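Acetyl-CoA acetyltransferase A (Ascaris suum, PDB 6BJA) binds coenzyme A and probably works as a thiolase of lipid metabolism, making or cleaving 3-oxoacyl-CoA thioesters by acyl transfer. Local coordinates at residues 13-18 / 42-47; 38-43 / 260-265; 56-61 / 116-121. All blocks are in the same frame, centred on the assembly; numbering follows the deposited sequence.

Contact 1 (13-18 / 42-47); sequences ILSAVR and KEAIKR
S15 on the strand reaches the backbone of A44 on the helix: S15 OG donates to A44 O over 2.6 Å, a short bond. The approach is bent, with a C=O...OG angle of 119° and the hydroxyl tilted 30° from the carbonyl plane. A chi1 of 62° places OG between the backbone N and carbonyl carbon of S15, where it can meet this oxygen, while S15 CB rests 4.0 Å from R47 CB.

Two residues on, V17 points to the same side and splits its branches. V17 CG2 lies against the helix backbone, 3.8 Å from A44 N and 4.0 Å from A44 CB; V17 CG1 touches the stem of the arginine, 3.8 Å from R47 CD. The R47 chain runs extended from CG to NE past this methyl. At its far end, R47 NE donates to E43 OE2, one turn earlier, over 2.8 Å, almost in the guanidinium plane and using the anti lone pair of that oxygen. The second bond, from NH2, is weak.

Further out, S15 and V17 are placed by strand 257-267, to which they bond through V264 and A262. A16 turns its back on helix 33-48 and packs on V366 of helix 357-371, so strand 11-23 is sandwiched between two helical layers of the thiolase fold.

The chemistry is thus graded: a buried hydroxyl spent on a helix carbonyl, methyl packing beside it, and an ion pair kept to the more exposed margin, where it probably holds the R47 stem over V17.

Contact 2 (38-43 / 260-265); sequences IVVTKE and AAACVL
Helix segment 38-43 runs nearly along strand segment 260-265, 24° between their directions and 7.2 Å between their axes, with V40 facing A262 at a CA-CA distance of 5.7 Å. This is the helix-on-sheet layering of the thiolase fold: helix 33-48 is the connection in a beta-alpha-beta crossover from strand 11-23 to strand 57-61, and on its way it passes over strand 257-267, which runs antiparallel to both.

V40 carries almost all of the contact. V40 CG2 sits over the strand between two alanine methyls on the same face, 3.7 Å from A260 CB and 3.8 Å from A262 CB. A chi1 of -68° turns CG1 anti to the carbonyl carbon of V40, from where it reaches A260 while CG2 settles between the alanines. Alanines here leave the helix backbone itself close to the sheet: V40 O is 3.7 Å from A262 CB.

T41 marks the flank. Its CB points away from the strand, its OG1 bonds back to G37 O within the helix, and its side chain leans on L120 of strand 116-124 and on I82. A262 is meanwhile shared, touching A44 one turn further along the helix as well as L120, while A260 also meets L36. The two alanine methyls thus meet the helix from L36 to A44.

A261 and C263 turn to the other face of the sheet. The side chain of A261 lies about 11 Å from that of H355, predicted to be a catalytic proton acceptor, which places the contact near that residue but not touching it. The second methyl of V40 finishes over a peptide group, V40 CG1 standing 3.6 Å from A260 O.

Contact 3 (56-61 / 116-121); sequences EETIVG and IVVALG
I116 and E56 meet twice at the start of the pair. I116 O accepts E56 N at 3.0 Å, and I116 N makes a weak bond to the E56 carboxylate, 3.3 Å to E56 OE1. The extended glutamate chain carries OE1 to the start of strand 116-124, where the same oxygen also accepts R115 N.

V117 lies beside E57, with V117 CG1 3.8 Å from E57 CB. E57 sends its carboxylate to a salt bridge with R114; the buried E57 N has no partner in the model.

V118 begins the regular ladder: V118 N donates to E57 O over 3.0 Å, nearly straight at 171°, and V118 O receives I59 N. Its side chain runs alongside that of T58, V118 CG1 touching T58 OG1 at 3.5 Å; that hydroxyl has its hydrogen bond with S77 OG.

A119 pairs with I59 on the opposite face, its CA-H directed at I59 O. Both side chains pack against helix 97-110.

L120 N donates to I59 O over 2.9 Å. With chi1 at 64°, the leucine brings its branch point across V60, and L120 CG lies 3.8 Å from V60 CG2, while CD2 reaches back towards T58. L120 O receives G61 N at 2.8 Å and a CA-H contact from V60.

G121 faces G61, and with no side chain on either residue their CA atoms are the closest matched pair.

The result is a parallel ladder in which T58, V60, V118 and L120 share one face and I59 and A119 the other. This is one parallel pair in the mixed, helix-flanked sheet of the N-terminal half of the thiolase fold.

How the contacts relate
All three contacts belong to one half of the thiolase fold. Contacts 1 and 2 share helix 33-48 and set successive turns of it on adjacent strands, which are hydrogen-bonded neighbours, L14 N to V264 O being one of the bonds between them. Contact 3 continues the same sheet, since strand 257-267 bonds to strand 116-124 through C263 N to A119 O and L265 N to V117 O. Chemistry follows place. Contact 3, within the sheet, is mainly backbone bonding; contact 2, buried between helix and sheet, is methyl packing alone; contact 1, also largely buried, combines one hydroxyl bond with a margin that reaches the surface at R47.

Contact 1 (13-18 / 42-47)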
ATOM      1  N   ILE A  13      22.818  22.364  33.536  1.00 19.59           N
ATOM      2  CA  ILE A  13      22.076  22.694  32.329  1.00 18.37           C
ATOM      3  C   ILE A  13      22.518  24.080  31.878  1.00 18.36           C
ATOM      4  O   ILE A  13      22.341  25.036  32.622  1.00 19.98           O
ATOM      5  CB  ILE A  13      20.560  22.677  32.600  1.00 16.33           C
ATOM      6  CG1 ILE A  13      20.117  21.259  32.968  1.00 18.84           C
ATOM      7  CG2 ILE A  13      19.783  23.169  31.395  1.00 18.47           C
ATOM      8  CD1 ILE A  13      18.711  21.139  33.497  1.00 18.44           C
ATOM      9  N   LEU A  14      23.088  24.184  30.686  1.00 16.19           N
ATOM     10  CA  LEU A  14      23.528  25.482  30.158  1.00 17.38           C
ATOM     11  C   LEU A  14      22.432  26.171  29.374  1.00 20.56           C
ATOM     12  O   LEU A  14      22.378  27.404  29.341  1.00 19.99           O
ATOM     13  CB  LEU A  14      24.740  25.319  29.266  1.00 19.62           C
ATOM     14  CG  LEU A  14      25.984  24.709  29.910  1.00 21.20           C
ATOM     15  CD1 LEU A  14      27.148  24.767  28.932  1.00 21.87           C
ATOM     16  CD2 LEU A  14      26.339  25.421  31.213  1.00 23.06           C
ATOM     17  N   SER A  15      21.562  25.382  28.749  1.00 16.76           N
ATOM     18  CA  SER A  15      20.500  25.899  27.914  1.00 18.19           C
ATOM     19  C   SER A  15      19.386  24.880  27.831  1.00 17.96           C
ATOM     20  O   SER A  15      19.622  23.683  28.023  1.00 19.15           O
ATOM     21  CB  SER A  15      21.005  26.237  26.515  1.00 20.79           C
ATOM     22  OG  SER A  15      21.501  25.081  25.863  1.00 20.63           O
ATOM     23  N   ALA A  16      18.194  25.380  27.516  1.00 17.12           N
ATOM     24  CA  ALA A  16      16.964  24.572  27.514  1.00 16.02           C
ATOM     25  C   ALA A  16      15.939  25.296  26.642  1.00 15.70           C
ATOM     26  O   ALA A  16      15.467  26.374  26.997  1.00 17.71           O
ATOM     27  CB  ALA A  16      16.451  24.389  28.911  1.00 18.93           C
ATOM     28  N   VAL A  17      15.696  24.752  25.450  1.00 15.00           N
ATOM     29  CA  VAL A  17      14.840  25.399  24.469  1.00 14.17           C
ATOM     30  C   VAL A  17      13.890  24.394  23.829  1.00 15.67           C
ATOM     31  O   VAL A  17      14.134  23.177  23.869  1.00 16.03           O
ATOM     32  CB  VAL A  17      15.646  26.104  23.352  1.00 16.62           C
ATOM     33  CG1 VAL A  17      16.541  27.188  23.938  1.00 20.30           C
ATOM     34  CG2 VAL A  17      16.468  25.123  22.568  1.00 17.17           C
ATOM     35  N   ARG A  18      12.800  24.905  23.256  1.00 15.24           N
ATOM     36  CA  ARG A  18      11.863  24.039  22.554  1.00 15.61           C
ATOM     37  C   ARG A  18      11.217  24.751  21.378  1.00 15.53           C
ATOM     38  O   ARG A  18      11.123  25.953  21.367  1.00 14.87           O
ATOM     39  CB  ARG A  18      10.785  23.562  23.522  1.00 15.85           C
ATOM     40  CG  ARG A  18       9.834  24.668  24.003  1.00 14.22           C
ATOM     41  CD  ARG A  18       8.754  24.085  24.868  1.00 14.44           C
ATOM     42  NE  ARG A  18       7.686  24.995  25.288  1.00 14.80           N
ATOM     43  CZ  ARG A  18       6.569  25.230  24.611  1.00 15.21           C
ATOM     44  NH1 ARG A  18       6.377  24.723  23.409  1.00 15.89           N
ATOM     45  NH2 ARG A  18       5.616  25.986  25.154  1.00 16.90           N
ATOM     46  N   LYS A  42      20.650  23.394  17.283  1.00 15.94           N
ATOM     47  CA  LYS A  42      21.385  24.613  16.949  1.00 17.54           C
ATOM     48  C   LYS A  42      21.084  25.714  17.957  1.00 17.15           C
ATOM     49  O   LYS A  42      22.009  26.401  18.400  1.00 17.94           O
ATOM     50  CB  LYS A  42      21.055  25.072  15.535  1.00 16.71           C
ATOM     51  CG  LYS A  42      21.690  24.221  14.443  1.00 19.07           C
ATOM     52  CD  LYS A  42      21.307  24.783  13.082  1.00 24.07           C
ATOM     53  CE  LYS A  42      22.465  24.733  12.117  1.00 36.17           C
ATOM     54  NZ  LYS A  42      22.116  25.420  10.834  1.00 39.50           N
ATOM     55  N   GLU A  43      19.819  25.879  18.363  1.00 15.89           N
ATOM     56  CA  GLU A  43      19.538  27.018  19.244  1.00 15.72           C
ATOM     57  C   GLU A  43      20.034  26.719  20.658  1.00 16.65           C
ATOM     58  O   GLU A  43      20.505  27.602  21.351  1.00 16.84           O
ATOM     59  CB  GLU A  43      18.049  27.377  19.247  1.00 19.74           C
ATOM     60  CG  GLU A  43      17.756  28.652  20.033  1.00 31.78           C
ATOM     61  CD  GLU A  43      18.209  29.922  19.328  1.00 29.61           C
ATOM     62  OE1 GLU A  43      18.375  29.892  18.067  1.00 24.21           O
ATOM     63  OE2 GLU A  43      18.383  30.961  20.047  1.00 27.98           O
ATOM     64  N   ALA A  44      19.956  25.470  21.097  1.00 15.30           N
ATOM     65  CA  ALA A  44      20.487  25.122  22.411  1.00 15.48           C
ATOM     66  C   ALA A  44      22.001  25.363  22.495  1.00 15.83           C
ATOM     67  O   ALA A  44      22.505  25.802  23.525  1.00 16.92           O
ATOM     68  CB  ALA A  44      20.173  23.668  22.748  1.00 15.71           C
ATOM     69  N   ILE A  45      22.717  25.049  21.425  1.00 15.61           N
ATOM     70  CA  ILE A  45      24.158  25.296  21.350  1.00 15.32           C
ATOM     71  C   ILE A  45      24.404  26.810  21.414  1.00 16.00           C
ATOM     72  O   ILE A  45      25.221  27.253  22.212  1.00 17.74           O
ATOM     73  CB  ILE A  45      24.750  24.696  20.088  1.00 17.23           C
ATOM     74  CG1 ILE A  45      24.707  23.172  20.188  1.00 20.41           C
ATOM     75  CG2 ILE A  45      26.184  25.166  19.876  1.00 18.47           C
ATOM     76  CD1 ILE A  45      25.064  22.464  18.902  1.00 17.56           C
ATOM     77  N   LYS A  46      23.664  27.582  20.627  1.00 17.01           N
ATOM     78  CA  LYS A  46      23.801  29.044  20.656  1.00 15.90           C
ATOM     79  C   LYS A  46      23.635  29.602  22.063  1.00 17.02           C
ATOM     80  O   LYS A  46      24.427  30.436  22.518  1.00 18.66           O
ATOM     81  CB  LYS A  46      22.784  29.688  19.711  1.00 17.36           C
ATOM     82  CG  LYS A  46      23.125  29.456  18.218  1.00 18.87           C
ATOM     83  CD  LYS A  46      22.003  29.929  17.289  1.00 20.64           C
ATOM     84  CE  LYS A  46      22.286  29.569  15.821  1.00 24.13           C
ATOM     85  NZ  LYS A  46      21.151  29.989  14.943  1.00 24.30           N
ATOM     86  N   ARG A  47      22.611  29.143  22.772  1.00 16.52           N
ATOM     87  CA  ARG A  47      22.323  29.737  24.070  1.00 15.76           C
ATOM     88  C   ARG A  47      23.212  29.153  25.182  1.00 18.09           C
ATOM     89  O   ARG A  47      23.306  29.734  26.273  1.00 21.08           O
ATOM     90  CB  ARG A  47      20.830  29.593  24.400  1.00 17.78           C
ATOM     91  CG  ARG A  47      19.931  30.262  23.368  1.00 18.60           C
ATOM     92  CD  ARG A  47      18.513  30.424  23.843  1.00 18.55           C
ATOM     93  NE  ARG A  47      17.663  30.984  22.802  1.00 19.97           N
ATOM     94  CZ  ARG A  47      16.415  31.412  23.005  1.00 20.15           C
ATOM     95  NH1 ARG A  47      15.868  31.314  24.197  1.00 19.75           N
ATOM     96  NH2 ARG A  47      15.714  31.922  22.014  1.00 23.24           N
TER

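Contact 2 (38-43 / 260-265)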
ATOM      1  N   ILE A  38      17.199  19.562  14.464  1.00 16.52           N
ATOM      2  CA  ILE A  38      18.251  20.504  14.118  1.00 17.79           C
ATOM      3  C   ILE A  38      17.919  21.908  14.652  1.00 17.00           C
ATOM      4  O   ILE A  38      18.799  22.607  15.183  1.00 16.68           O
ATOM      5  CB  ILE A  38      18.468  20.547  12.593  1.00 16.22           C
ATOM      6  CG1 ILE A  38      19.008  19.216  12.096  1.00 16.73           C
ATOM      7  CG2 ILE A  38      19.424  21.703  12.187  1.00 18.39           C
ATOM      8  CD1 ILE A  38      18.806  18.993  10.606  1.00 17.02           C
ATOM      9  N   VAL A  39      16.659  22.325  14.546  1.00 16.86           N
ATOM     10  CA  VAL A  39      16.281  23.646  15.049  1.00 16.26           C
ATOM     11  C   VAL A  39      16.659  23.767  16.504  1.00 17.21           C
ATOM     12  O   VAL A  39      17.317  24.737  16.883  1.00 17.87           O
ATOM     13  CB  VAL A  39      14.781  23.919  14.871  1.00 18.18           C
ATOM     14  CG1 VAL A  39      14.332  25.196  15.606  1.00 21.25           C
ATOM     15  CG2 VAL A  39      14.447  24.027  13.410  1.00 19.13           C
ATOM     16  N   VAL A  40      16.242  22.802  17.339  1.00 16.93           N
ATOM     17  CA  VAL A  40      16.467  22.978  18.767  1.00 14.98           C
ATOM     18  C   VAL A  40      17.914  22.693  19.167  1.00 17.14           C
ATOM     19  O   VAL A  40      18.421  23.285  20.120  1.00 16.33           O
ATOM     20  CB  VAL A  40      15.502  22.142  19.628  1.00 15.82           C
ATOM     21  CG1 VAL A  40      14.096  22.688  19.487  1.00 17.40           C
ATOM     22  CG2 VAL A  40      15.549  20.653  19.270  1.00 16.36           C
ATOM     23  N   THR A  41      18.606  21.828  18.425  1.00 15.75           N
ATOM     24  CA  THR A  41      19.994  21.567  18.736  1.00 15.52           C
ATOM     25  C   THR A  41      20.837  22.806  18.451  1.00 16.24           C
ATOM     26  O   THR A  41      21.636  23.210  19.281  1.00 16.23           O
ATOM     27  CB  THR A  41      20.517  20.356  17.936  1.00 15.91           C
ATOM     28  OG1 THR A  41      19.766  19.197  18.332  1.00 15.26           O
ATOM     29  CG2 THR A  41      21.989  20.085  18.201  1.00 16.69           C
ATOM     30  N   LYS A  42      20.650  23.394  17.283  1.00 15.94           N
ATOM     31  CA  LYS A  42      21.385  24.613  16.949  1.00 17.54           C
ATOM     32  C   LYS A  42      21.084  25.714  17.957  1.00 17.15           C
ATOM     33  O   LYS A  42      22.009  26.401  18.400  1.00 17.94           O
ATOM     34  CB  LYS A  42      21.055  25.072  15.535  1.00 16.71           C
ATOM     35  CG  LYS A  42      21.690  24.221  14.443  1.00 19.07           C
ATOM     36  CD  LYS A  42      21.307  24.783  13.082  1.00 24.07           C
ATOM     37  CE  LYS A  42      22.465  24.733  12.117  1.00 36.17           C
ATOM     38  NZ  LYS A  42      22.116  25.420  10.834  1.00 39.50           N
ATOM     39  N   GLU A  43      19.819  25.879  18.363  1.00 15.89           N
ATOM     40  CA  GLU A  43      19.538  27.018  19.244  1.00 15.72           C
ATOM     41  C   GLU A  43      20.034  26.719  20.658  1.00 16.65           C
ATOM     42  O   GLU A  43      20.505  27.602  21.351  1.00 16.84           O
ATOM     43  CB  GLU A  43      18.049  27.377  19.247  1.00 19.74           C
ATOM     44  CG  GLU A  43      17.756  28.652  20.033  1.00 31.78           C
ATOM     45  CD  GLU A  43      18.209  29.922  19.328  1.00 29.61           C
ATOM     46  OE1 GLU A  43      18.375  29.892  18.067  1.00 24.21           O
ATOM     47  OE2 GLU A  43      18.383  30.961  20.047  1.00 27.98           O
ATOM     48  N   ALA A 260       9.906  19.559  19.162  1.00 14.44           N
ATOM     49  CA  ALA A 260      11.215  19.146  19.663  1.00 13.65           C
ATOM     50  C   ALA A 260      11.663  20.025  20.826  1.00 14.89           C
ATOM     51  O   ALA A 260      11.176  21.135  21.017  1.00 13.88           O
ATOM     52  CB  ALA A 260      12.250  19.171  18.541  1.00 15.01           C
ATOM     53  N   ALA A 261      12.577  19.492  21.622  1.00 14.49           N
ATOM     54  CA  ALA A 261      13.101  20.205  22.780  1.00 14.81           C
ATOM     55  C   ALA A 261      14.499  19.709  23.082  1.00 15.46           C
ATOM     56  O   ALA A 261      14.772  18.522  22.918  1.00 15.61           O
ATOM     57  CB  ALA A 261      12.201  20.010  23.987  1.00 14.36           C
ATOM     58  N   ALA A 262      15.373  20.600  23.545  1.00 14.06           N
ATOM     59  CA  ALA A 262      16.786  20.266  23.736  1.00 14.54           C
ATOM     60  C   ALA A 262      17.417  20.997  24.895  1.00 17.93           C
ATOM     61  O   ALA A 262      17.078  22.163  25.161  1.00 17.21           O
ATOM     62  CB  ALA A 262      17.605  20.585  22.447  1.00 13.15           C
ATOM     63  N   CYS A 263      18.361  20.331  25.548  1.00 15.99           N
ATOM     64  CA  CYS A 263      19.202  20.950  26.571  1.00 17.90           C
ATOM     65  C   CYS A 263      20.658  20.645  26.311  1.00 18.82           C
ATOM     66  O   CYS A 263      20.999  19.521  25.933  1.00 17.60           O
ATOM     67  CB  CYS A 263      18.891  20.438  27.966  1.00 19.96           C
ATOM     68  SG  CYS A 263      17.226  20.663  28.562  1.00 21.16           S
ATOM     69  N   VAL A 264      21.531  21.624  26.536  1.00 16.51           N
ATOM     70  CA  VAL A 264      22.966  21.340  26.589  1.00 16.73           C
ATOM     71  C   VAL A 264      23.346  21.122  28.046  1.00 17.84           C
ATOM     72  O   VAL A 264      23.016  21.938  28.901  1.00 17.79           O
ATOM     73  CB  VAL A 264      23.793  22.480  25.968  1.00 17.21           C
ATOM     74  CG1 VAL A 264      25.279  22.313  26.241  1.00 16.97           C
ATOM     75  CG2 VAL A 264      23.549  22.530  24.497  1.00 18.89           C
ATOM     76  N   LEU A 265      24.058  20.024  28.312  1.00 17.39           N
ATOM     77  CA  LEU A 265      24.520  19.696  29.649  1.00 15.80           C
ATOM     78  C   LEU A 265      26.037  19.824  29.689  1.00 17.12           C
ATOM     79  O   LEU A 265      26.712  19.500  28.714  1.00 18.42           O
ATOM     80  CB  LEU A 265      24.105  18.269  30.036  1.00 16.37           C
ATOM     81  CG  LEU A 265      22.635  17.910  29.824  1.00 17.68           C
ATOM     82  CD1 LEU A 265      22.394  16.434  30.099  1.00 20.13           C
ATOM     83  CD2 LEU A 265      21.738  18.731  30.699  1.00 19.24           C
TER

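Contact 3 (56-61 / 116-121)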
ATOM      1  N   GLU A  56      30.194  16.880  22.651  1.00 17.98           N
ATOM      2  CA  GLU A  56      30.882  15.582  22.557  1.00 19.10           C
ATOM      3  C   GLU A  56      29.968  14.417  22.177  1.00 20.87           C
ATOM      4  O   GLU A  56      30.425  13.400  21.630  1.00 19.97           O
ATOM      5  CB  GLU A  56      31.581  15.256  23.883  1.00 19.89           C
ATOM      6  CG  GLU A  56      32.716  16.233  24.185  1.00 21.55           C
ATOM      7  CD  GLU A  56      33.213  16.213  25.625  1.00 30.25           C
ATOM      8  OE1 GLU A  56      32.649  15.511  26.472  1.00 28.24           O
ATOM      9  OE2 GLU A  56      34.196  16.926  25.915  1.00 47.51           O
ATOM     10  N   GLU A  57      28.689  14.557  22.506  1.00 17.53           N
ATOM     11  CA  GLU A  57      27.654  13.565  22.213  1.00 18.75           C
ATOM     12  C   GLU A  57      26.328  14.225  21.927  1.00 17.68           C
ATOM     13  O   GLU A  57      26.015  15.245  22.532  1.00 18.17           O
ATOM     14  CB  GLU A  57      27.389  12.612  23.380  1.00 25.67           C
ATOM     15  CG  GLU A  57      28.425  11.633  23.676  1.00 28.22           C
ATOM     16  CD  GLU A  57      27.897  10.483  24.547  1.00 28.46           C
ATOM     17  OE1 GLU A  57      26.663  10.194  24.544  1.00 23.88           O
ATOM     18  OE2 GLU A  57      28.733   9.871  25.232  1.00 29.09           O
ATOM     19  N   THR A  58      25.542  13.588  21.061  1.00 17.11           N
ATOM     20  CA  THR A  58      24.176  13.999  20.751  1.00 16.93           C
ATOM     21  C   THR A  58      23.255  12.835  21.028  1.00 17.51           C
ATOM     22  O   THR A  58      23.416  11.782  20.412  1.00 18.57           O
ATOM     23  CB  THR A  58      24.074  14.418  19.311  1.00 21.33           C
ATOM     24  OG1 THR A  58      25.012  15.486  19.090  1.00 19.98           O
ATOM     25  CG2 THR A  58      22.672  14.898  18.959  1.00 20.65           C
ATOM     26  N   ILE A  59      22.331  13.006  21.971  1.00 15.68           N
ATOM     27  CA  ILE A  59      21.474  11.906  22.419  1.00 15.80           C
ATOM     28  C   ILE A  59      20.038  12.330  22.170  1.00 16.20           C
ATOM     29  O   ILE A  59      19.596  13.323  22.731  1.00 15.66           O
ATOM     30  CB  ILE A  59      21.652  11.582  23.918  1.00 16.40           C
ATOM     31  CG1 ILE A  59      23.123  11.409  24.270  1.00 19.09           C
ATOM     32  CG2 ILE A  59      20.829  10.342  24.299  1.00 18.40           C
ATOM     33  CD1 ILE A  59      23.416  11.402  25.732  1.00 22.05           C
ATOM     34  N   VAL A  60      19.318  11.572  21.350  1.00 15.80           N
ATOM     35  CA  VAL A  60      18.002  11.986  20.877  1.00 16.07           C
ATOM     36  C   VAL A  60      16.911  10.984  21.157  1.00 15.24           C
ATOM     37  O   VAL A  60      16.975   9.840  20.705  1.00 15.61           O
ATOM     38  CB  VAL A  60      17.992  12.228  19.361  1.00 14.59           C
ATOM     39  CG1 VAL A  60      16.615  12.758  18.932  1.00 16.19           C
ATOM     40  CG2 VAL A  60      19.090  13.200  18.957  1.00 15.57           C
ATOM     41  N   GLY A  61      15.877  11.412  21.873  1.00 13.60           N
ATOM     42  CA  GLY A  61      14.679  10.612  22.017  1.00 13.48           C
ATOM     43  C   GLY A  61      13.729  10.738  20.841  1.00 15.39           C
ATOM     44  O   GLY A  61      13.429  11.842  20.362  1.00 15.51           O
ATOM     45  N   ILE A 116      30.625  17.581  27.991  1.00 21.17           N
ATOM     46  CA  ILE A 116      29.612  18.421  27.346  1.00 19.27           C
ATOM     47  C   ILE A 116      28.778  17.576  26.395  1.00 20.44           C
ATOM     48  O   ILE A 116      29.314  16.950  25.502  1.00 20.13           O
ATOM     49  CB  ILE A 116      30.242  19.575  26.545  1.00 19.85           C
ATOM     50  CG1 ILE A 116      31.134  20.432  27.446  1.00 22.69           C
ATOM     51  CG2 ILE A 116      29.144  20.431  25.916  1.00 20.20           C
ATOM     52  CD1 ILE A 116      32.051  21.364  26.667  1.00 25.88           C
ATOM     53  N   VAL A 117      27.459  17.552  26.577  1.00 19.85           N
ATOM     54  CA  VAL A 117      26.619  16.826  25.642  1.00 20.53           C
ATOM     55  C   VAL A 117      25.349  17.603  25.351  1.00 19.59           C
ATOM     56  O   VAL A 117      24.982  18.510  26.108  1.00 20.05           O
ATOM     57  CB  VAL A 117      26.221  15.429  26.164  1.00 22.43           C
ATOM     58  CG1 VAL A 117      27.455  14.603  26.591  1.00 20.35           C
ATOM     59  CG2 VAL A 117      25.279  15.538  27.283  1.00 20.28           C
ATOM     60  N   VAL A 118      24.696  17.257  24.246  1.00 16.66           N
ATOM     61  CA  VAL A 118      23.360  17.771  23.988  1.00 16.09           C
ATOM     62  C   VAL A 118      22.371  16.602  24.039  1.00 17.17           C
ATOM     63  O   VAL A 118      22.597  15.543  23.435  1.00 16.78           O
ATOM     64  CB  VAL A 118      23.279  18.545  22.641  1.00 17.15           C
ATOM     65  CG1 VAL A 118      23.493  17.662  21.410  1.00 20.47           C
ATOM     66  CG2 VAL A 118      21.929  19.300  22.577  1.00 17.99           C
ATOM     67  N   ALA A 119      21.313  16.786  24.830  1.00 16.74           N
ATOM     68  CA  ALA A 119      20.266  15.793  24.997  1.00 14.47           C
ATOM     69  C   ALA A 119      18.959  16.419  24.533  1.00 15.27           C
ATOM     70  O   ALA A 119      18.617  17.532  24.945  1.00 16.05           O
ATOM     71  CB  ALA A 119      20.185  15.370  26.436  1.00 16.70           C
ATOM     72  N   LEU A 120      18.222  15.722  23.682  1.00 14.09           N
ATOM     73  CA  LEU A 120      17.007  16.273  23.126  1.00 14.25           C
ATOM     74  C   LEU A 120      15.989  15.202  22.768  1.00 14.66           C
ATOM     75  O   LEU A 120      16.262  14.003  22.825  1.00 14.26           O
ATOM     76  CB  LEU A 120      17.350  17.105  21.881  1.00 14.73           C
ATOM     77  CG  LEU A 120      17.953  16.351  20.706  1.00 14.79           C
ATOM     78  CD1 LEU A 120      17.270  16.727  19.423  1.00 16.30           C
ATOM     79  CD2 LEU A 120      19.451  16.578  20.644  1.00 16.49           C
ATOM     80  N   GLY A 121      14.825  15.671  22.340  1.00 14.85           N
ATOM     81  CA  GLY A 121      13.801  14.809  21.799  1.00 17.07           C
ATOM     82  C   GLY A 121      13.146  15.524  20.641  1.00 15.48           C
ATOM     83  O   GLY A 121      13.058  16.752  20.630  1.00 14.88           O
TER